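Local coordinates for PbSGBP-B lipoprotein (Prevotella bryantii B14, PDB 6D2Y), which probably binds polysaccharide as a surface lipoprotein of a polysaccharide utilization system, and holds a magnesium ion, at residues Asn102-Val107 / Leu157-Tyr162; Thr129-Ser134 / Gly153-Asp158. One frame throughout, in Å; residues are numbered along the deposited sequence.

Along the chain the four segments run 102-107, 129-134, 153-158 and 157-162, so segment 129-134 falls between 102-107 and the overlapping pair 153-158 and 157-162, which share L157 and D158. The centres are about 10 Å apart. Segment 129-134 joins strand 121-129 of the N-terminal mixed sheet to strand 134-138, at the start of the IPT/TIG region, while 102-107 is a loop of the N-terminal part. Both meet the end of strand 148-154 or the loop after it. I130 CD1 joins the two contacts by packing on I104 CG1 and P105 CD. Both contacts lie where the N-terminal sheet region meets the IPT/TIG domain, away from the magnesium site.

Interaction 1 of 2, residues Asn102-Val107 / Leu157-Tyr162; sequences NEIPSV and LDYDNY
The hydroxyl of Y159 reaches the backbone carbonyl of P105 in a small, partly buried loop-to-loop contact, held by this one hydrogen bond with apolar packing beside it. One loop connects strands 95-99 and 111-116; the other follows strand 148-154. Y159 CG stands beside its own backbone N and anti to the carbonyl carbon (chi1 -62°), which aims the ring at segment 102-107. The phenol then donates its proton to P105 O over 2.8 Å, meeting the oxygen almost head-on, with a C=O...donor angle of 162°. Y207 OH is a second hydrogen-bonding partner of the same hydroxyl, so this buried polar atom is gripped from two residues. Tyrosine suits the place because its long, flat side chain reaches from one loop to the other and still ends in a donor. S106 O comes up at the ring's edge, near its plane, 3.2 Å from Y159 CE2, and there the weakly positive ring hydrogens probably favour a carbonyl oxygen.

The contact joins the N-terminal part of the protein to the immunoglobulin-like IPT/TIG domain, which contains the Y159 loop. P105, whose nitrogen carries no hydrogen to satisfy, packs on N80 and D81, and D81 OD2 also accepts a hydrogen bond from V107 N. Next to the phenol, I104 turns CG2 anti to its backbone N and lays that methyl 3.9 Å from Y159 OH and 4.2 Å from L157 CD1. The branched isoleucine thus touches both the tyrosine and the leucine through a single methyl. Beyond the ring, N161 ND2 hydrogen-bonds V108 O.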
loop_
_atom_site.group_PDB
_atom_site.type_symbol
_atom_site.label_atom_id
_atom_site.label_comp_id
_atom_site.label_asym_id
_atom_site.label_seq_id
_atom_site.Cartn_x
_atom_site.Cartn_y
_atom_site.Cartn_z
ATOM N N ASN A 102 26.660 7.881 5.755
ATOM C CA ASN A 102 25.221 7.646 5.709
ATOM C C ASN A 102 24.709 7.425 4.292
ATOM O O ASN A 102 23.673 6.775 4.109
ATOM C CB ASN A 102 24.475 8.822 6.348
ATOM C CG ASN A 102 23.078 8.445 6.827
ATOM O OD1 ASN A 102 22.402 9.226 7.500
ATOM N ND2 ASN A 102 22.648 7.233 6.494
ATOM N N GLU A 103 25.407 7.942 3.286
ATOM C CA GLU A 103 24.884 7.926 1.928
ATOM C C GLU A 103 25.002 6.542 1.299
ATOM O O GLU A 103 25.964 5.808 1.545
ATOM C CB GLU A 103 25.614 8.955 1.067
ATOM C CG GLU A 103 25.281 10.391 1.426
ATOM C CD GLU A 103 23.786 10.651 1.438
ATOM O OE1 GLU A 103 23.094 10.201 0.498
ATOM O OE2 GLU A 103 23.304 11.300 2.389
ATOM N N ILE A 104 24.011 6.195 0.489
ATOM C CA ILE A 104 24.032 4.929 -0.250
ATOM C C ILE A 104 25.112 4.998 -1.326
ATOM O O ILE A 104 25.176 5.991 -2.071
ATOM C CB ILE A 104 22.658 4.654 -0.867
ATOM C CG1 ILE A 104 21.712 4.048 0.171
ATOM C CG2 ILE A 104 22.780 3.736 -2.079
ATOM C CD1 ILE A 104 20.279 4.499 0.020
ATOM N N PRO A 105 25.976 3.993 -1.448
ATOM C CA PRO A 105 27.012 4.038 -2.488
ATOM C C PRO A 105 26.422 3.843 -3.877
ATOM O O PRO A 105 25.551 2.995 -4.088
ATOM C CB PRO A 105 27.942 2.880 -2.108
ATOM C CG PRO A 105 27.057 1.928 -1.349
ATOM C CD PRO A 105 26.081 2.791 -0.603
ATOM N N SER A 106 26.912 4.640 -4.833
ATOM C CA SER A 106 26.434 4.534 -6.210
ATOM C C SER A 106 27.113 3.388 -6.953
ATOM O O SER A 106 26.470 2.693 -7.744
ATOM C CB SER A 106 26.654 5.851 -6.954
ATOM O OG SER A 106 25.700 6.820 -6.550
ATOM N N VAL A 107 28.410 3.185 -6.729
ATOM C CA VAL A 107 29.144 2.029 -7.236
ATOM C C VAL A 107 29.650 1.256 -6.021
ATOM O O VAL A 107 30.425 1.782 -5.212
ATOM C CB VAL A 107 30.284 2.441 -8.180
ATOM C CG1 VAL A 107 31.108 3.561 -7.578
ATOM C CG2 VAL A 107 31.166 1.228 -8.503
ATOM N N LEU A 157 17.698 -0.400 -5.524
ATOM C CA LEU A 157 19.046 -0.033 -5.940
ATOM C C LEU A 157 19.571 -1.068 -6.926
ATOM O O LEU A 157 19.644 -2.260 -6.605
ATOM C CB LEU A 157 19.968 0.099 -4.729
ATOM C CG LEU A 157 19.301 0.762 -3.522
ATOM C CD1 LEU A 157 20.098 0.523 -2.252
ATOM C CD2 LEU A 157 19.107 2.252 -3.772
ATOM N N ASP A 158 19.942 -0.604 -8.117
ATOM C CA ASP A 158 20.379 -1.451 -9.219
ATOM C C ASP A 158 21.846 -1.171 -9.517
ATOM O O ASP A 158 22.241 -0.010 -9.673
ATOM C CB ASP A 158 19.518 -1.196 -10.459
ATOM C CG ASP A 158 19.908 -2.067 -11.637
ATOM O OD1 ASP A 158 19.853 -3.307 -11.509
ATOM O OD2 ASP A 158 20.254 -1.507 -12.699
ATOM N N TYR A 159 22.651 -2.231 -9.593
ATOM C CA TYR A 159 24.080 -2.117 -9.841
ATOM C C TYR A 159 24.475 -2.993 -11.021
ATOM O O TYR A 159 23.788 -3.959 -11.362
ATOM C CB TYR A 159 24.910 -2.521 -8.615
ATOM C CG TYR A 159 24.682 -1.674 -7.383
ATOM C CD1 TYR A 159 23.956 -2.165 -6.305
ATOM C CD2 TYR A 159 25.207 -0.392 -7.289
ATOM C CE1 TYR A 159 23.751 -1.402 -5.174
ATOM C CE2 TYR A 159 25.008 0.380 -6.160
ATOM C CZ TYR A 159 24.278 -0.131 -5.105
ATOM O OH TYR A 159 24.071 0.630 -3.978
ATOM N N ASP A 160 25.608 -2.642 -11.637
ATOM C CA ASP A 160 26.153 -3.454 -12.721
ATOM C C ASP A 160 26.497 -4.855 -12.236
ATOM O O ASP A 160 26.086 -5.854 -12.838
ATOM C CB ASP A 160 27.392 -2.778 -13.312
ATOM C CG ASP A 160 27.067 -1.485 -14.022
ATOM O OD1 ASP A 160 28.010 -0.819 -14.504
ATOM O OD2 ASP A 160 25.872 -1.136 -14.105
ATOM N N ASN A 161 27.253 -4.947 -11.141
ATOM C CA ASN A 161 27.687 -6.234 -10.615
ATOM C C ASN A 161 26.576 -6.992 -9.897
ATOM O O ASN A 161 26.780 -8.158 -9.538
ATOM C CB ASN A 161 28.881 -6.036 -9.675
ATOM C CG ASN A 161 28.737 -4.805 -8.797
ATOM O OD1 ASN A 161 28.242 -3.765 -9.238
ATOM N ND2 ASN A 161 29.181 -4.915 -7.550
ATOM N N TYR A 162 25.420 -6.373 -9.683
ATOM C CA TYR A 162 24.283 -7.065 -9.091
ATOM C C TYR A 162 22.987 -6.376 -9.503
ATOM O O TYR A 162 22.570 -5.399 -8.867
ATOM C CB TYR A 162 24.403 -7.116 -7.567
ATOM C CG TYR A 162 23.768 -8.345 -6.954
ATOM C CD1 TYR A 162 22.402 -8.576 -7.070
ATOM C CD2 TYR A 162 24.534 -9.275 -6.261
ATOM C CE1 TYR A 162 21.816 -9.697 -6.515
ATOM C CE2 TYR A 162 23.955 -10.402 -5.700
ATOM C CZ TYR A 162 22.597 -10.607 -5.831
ATOM O OH TYR A 162 22.015 -11.724 -5.276
#

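Interaction 2 of 2, residues Thr129-Ser134 / Gly153-Asp158; sequences TISAPS and GDYFLD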
loop_
_atom_site.group_PDB
_atom_site.type_symbol
_atom_site.label_atom_id
_atom_site.label_comp_id
_atom_site.label_asym_id
_atom_site.label_seq_id
_atom_site.Cartn_x
_atom_site.Cartn_y
_atom_site.Cartn_z
ATOM N N THR A 129 26.188 -2.687 4.875
ATOM C CA THR A 129 24.854 -3.272 4.880
ATOM C C THR A 129 23.812 -2.207 4.561
ATOM O O THR A 129 23.747 -1.169 5.228
ATOM C CB THR A 129 24.569 -3.920 6.234
ATOM O OG1 THR A 129 25.212 -5.198 6.294
ATOM C CG2 THR A 129 23.071 -4.100 6.439
ATOM N N ILE A 130 23.004 -2.463 3.536
ATOM C CA ILE A 130 21.930 -1.570 3.124
ATOM C C ILE A 130 20.610 -2.313 3.274
ATOM O O ILE A 130 20.542 -3.535 3.106
ATOM C CB ILE A 130 22.129 -1.072 1.675
ATOM C CG1 ILE A 130 23.510 -0.435 1.515
ATOM C CG2 ILE A 130 21.045 -0.077 1.283
ATOM C CD1 ILE A 130 23.626 0.942 2.129
ATOM N N SER A 131 19.560 -1.565 3.606
ATOM C CA SER A 131 18.244 -2.157 3.792
ATOM C C SER A 131 17.779 -2.866 2.525
ATOM O O SER A 131 18.052 -2.423 1.407
ATOM C CB SER A 131 17.235 -1.080 4.191
ATOM O OG SER A 131 15.951 -1.638 4.405
ATOM N N ALA A 132 17.083 -3.986 2.714
ATOM C CA ALA A 132 16.475 -4.708 1.612
ATOM C C ALA A 132 15.370 -3.863 0.979
ATOM O O ALA A 132 14.887 -2.906 1.587
ATOM C CB ALA A 132 15.913 -6.040 2.107
ATOM N N PRO A 133 14.962 -4.186 -0.250
ATOM C CA PRO A 133 13.902 -3.398 -0.891
ATOM C C PRO A 133 12.597 -3.492 -0.117
ATOM O O PRO A 133 12.257 -4.535 0.445
ATOM C CB PRO A 133 13.775 -4.030 -2.281
ATOM C CG PRO A 133 15.066 -4.725 -2.508
ATOM C CD PRO A 133 15.505 -5.208 -1.162
ATOM N N SER A 134 11.869 -2.381 -0.080
ATOM C CA SER A 134 10.532 -2.332 0.487
ATOM C C SER A 134 9.541 -2.110 -0.644
ATOM O O SER A 134 9.718 -1.196 -1.455
ATOM C CB SER A 134 10.410 -1.221 1.533
ATOM O OG SER A 134 10.090 0.018 0.925
ATOM N N GLY A 153 7.980 2.026 -3.732
ATOM C CA GLY A 153 8.525 1.511 -2.494
ATOM C C GLY A 153 9.758 2.266 -2.043
ATOM O O GLY A 153 9.757 3.500 -2.004
ATOM N N ASP A 154 10.816 1.535 -1.702
ATOM C CA ASP A 154 12.053 2.157 -1.255
ATOM C C ASP A 154 13.192 1.162 -1.412
ATOM O O ASP A 154 12.979 -0.053 -1.472
ATOM C CB ASP A 154 11.950 2.634 0.198
ATOM C CG ASP A 154 12.917 3.760 0.511
ATOM O OD1 ASP A 154 13.891 3.935 -0.250
ATOM O OD2 ASP A 154 12.705 4.469 1.516
ATOM N N TYR A 155 14.409 1.705 -1.482
ATOM C CA TYR A 155 15.637 0.912 -1.568
ATOM C C TYR A 155 15.638 0.003 -2.797
ATOM O O TYR A 155 16.043 -1.159 -2.734
ATOM C CB TYR A 155 15.866 0.109 -0.285
ATOM C CG TYR A 155 15.960 0.982 0.947
ATOM C CD1 TYR A 155 14.954 0.979 1.907
ATOM C CD2 TYR A 155 17.052 1.818 1.146
ATOM C CE1 TYR A 155 15.036 1.782 3.030
ATOM C CE2 TYR A 155 17.141 2.624 2.265
ATOM C CZ TYR A 155 16.132 2.602 3.203
ATOM O OH TYR A 155 16.222 3.404 4.317
ATOM N N PHE A 156 15.179 0.541 -3.927
ATOM C CA PHE A 156 15.311 -0.122 -5.223
ATOM C C PHE A 156 16.633 0.335 -5.825
ATOM O O PHE A 156 16.706 1.336 -6.538
ATOM C CB PHE A 156 14.138 0.211 -6.137
ATOM C CG PHE A 156 12.807 -0.241 -5.612
ATOM C CD1 PHE A 156 12.689 -1.419 -4.894
ATOM C CD2 PHE A 156 11.669 0.516 -5.843
ATOM C CE1 PHE A 156 11.460 -1.834 -4.413
ATOM C CE2 PHE A 156 10.439 0.109 -5.365
ATOM C CZ PHE A 156 10.334 -1.068 -4.649
ATOM N N LEU A 157 17.698 -0.400 -5.524
ATOM C CA LEU A 157 19.046 -0.033 -5.940
ATOM C C LEU A 157 19.571 -1.068 -6.926
ATOM O O LEU A 157 19.644 -2.260 -6.605
ATOM C CB LEU A 157 19.968 0.099 -4.729
ATOM C CG LEU A 157 19.301 0.762 -3.522
ATOM C CD1 LEU A 157 20.098 0.523 -2.252
ATOM C CD2 LEU A 157 19.107 2.252 -3.772
ATOM N N ASP A 158 19.942 -0.604 -8.117
ATOM C CA ASP A 158 20.379 -1.451 -9.219
ATOM C C ASP A 158 21.846 -1.171 -9.517
ATOM O O ASP A 158 22.241 -0.010 -9.673
ATOM C CB ASP A 158 19.518 -1.196 -10.459
ATOM C CG ASP A 158 19.908 -2.067 -11.637
ATOM O OD1 ASP A 158 19.853 -3.307 -11.509
ATOM O OD2 ASP A 158 20.254 -1.507 -12.699
#
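Y155 turns its ring toward S131 by setting CG beside its backbone N (chi1 -59°), and S131 swings OG opposite its own N (chi1 -179°), near Y155 CD1 and within hydrogen-bonding distance of A132 O. The backbone holds S131 CB over the ring, and this CH-pi contact lies beside the end of an antiparallel beta ladder in the IPT/TIG domain, where S134 and D154 form a hydrogen-bonded pair between strands 134-138 and 148-154. S134 N gives D154 O a nearly straight bond of 2.9 Å (171°); D154 N returns one of 3.0 Å to S134 O. Glycine fits at 153 because, with no CB, it lets S134 O approach G153 CA to 3.1 Å.

S131 CB is 3.8 Å from the Y155 ring centre. Over the opposite face sits D154 OD1, which is salt-bridged to K184 NZ; K184 also makes a cation-pi contact with Y155. Serine's small side chain lets CB sit over the ring while OG turns to A132 O. P133, rigid and without an N-H, meets the ring edge of F156, with CB 3.8 Å from F156 CE1. At the segment's other end, I130 CG2 packs 3.7 Å from L157 CD1, the two side chains crossing at about a right angle.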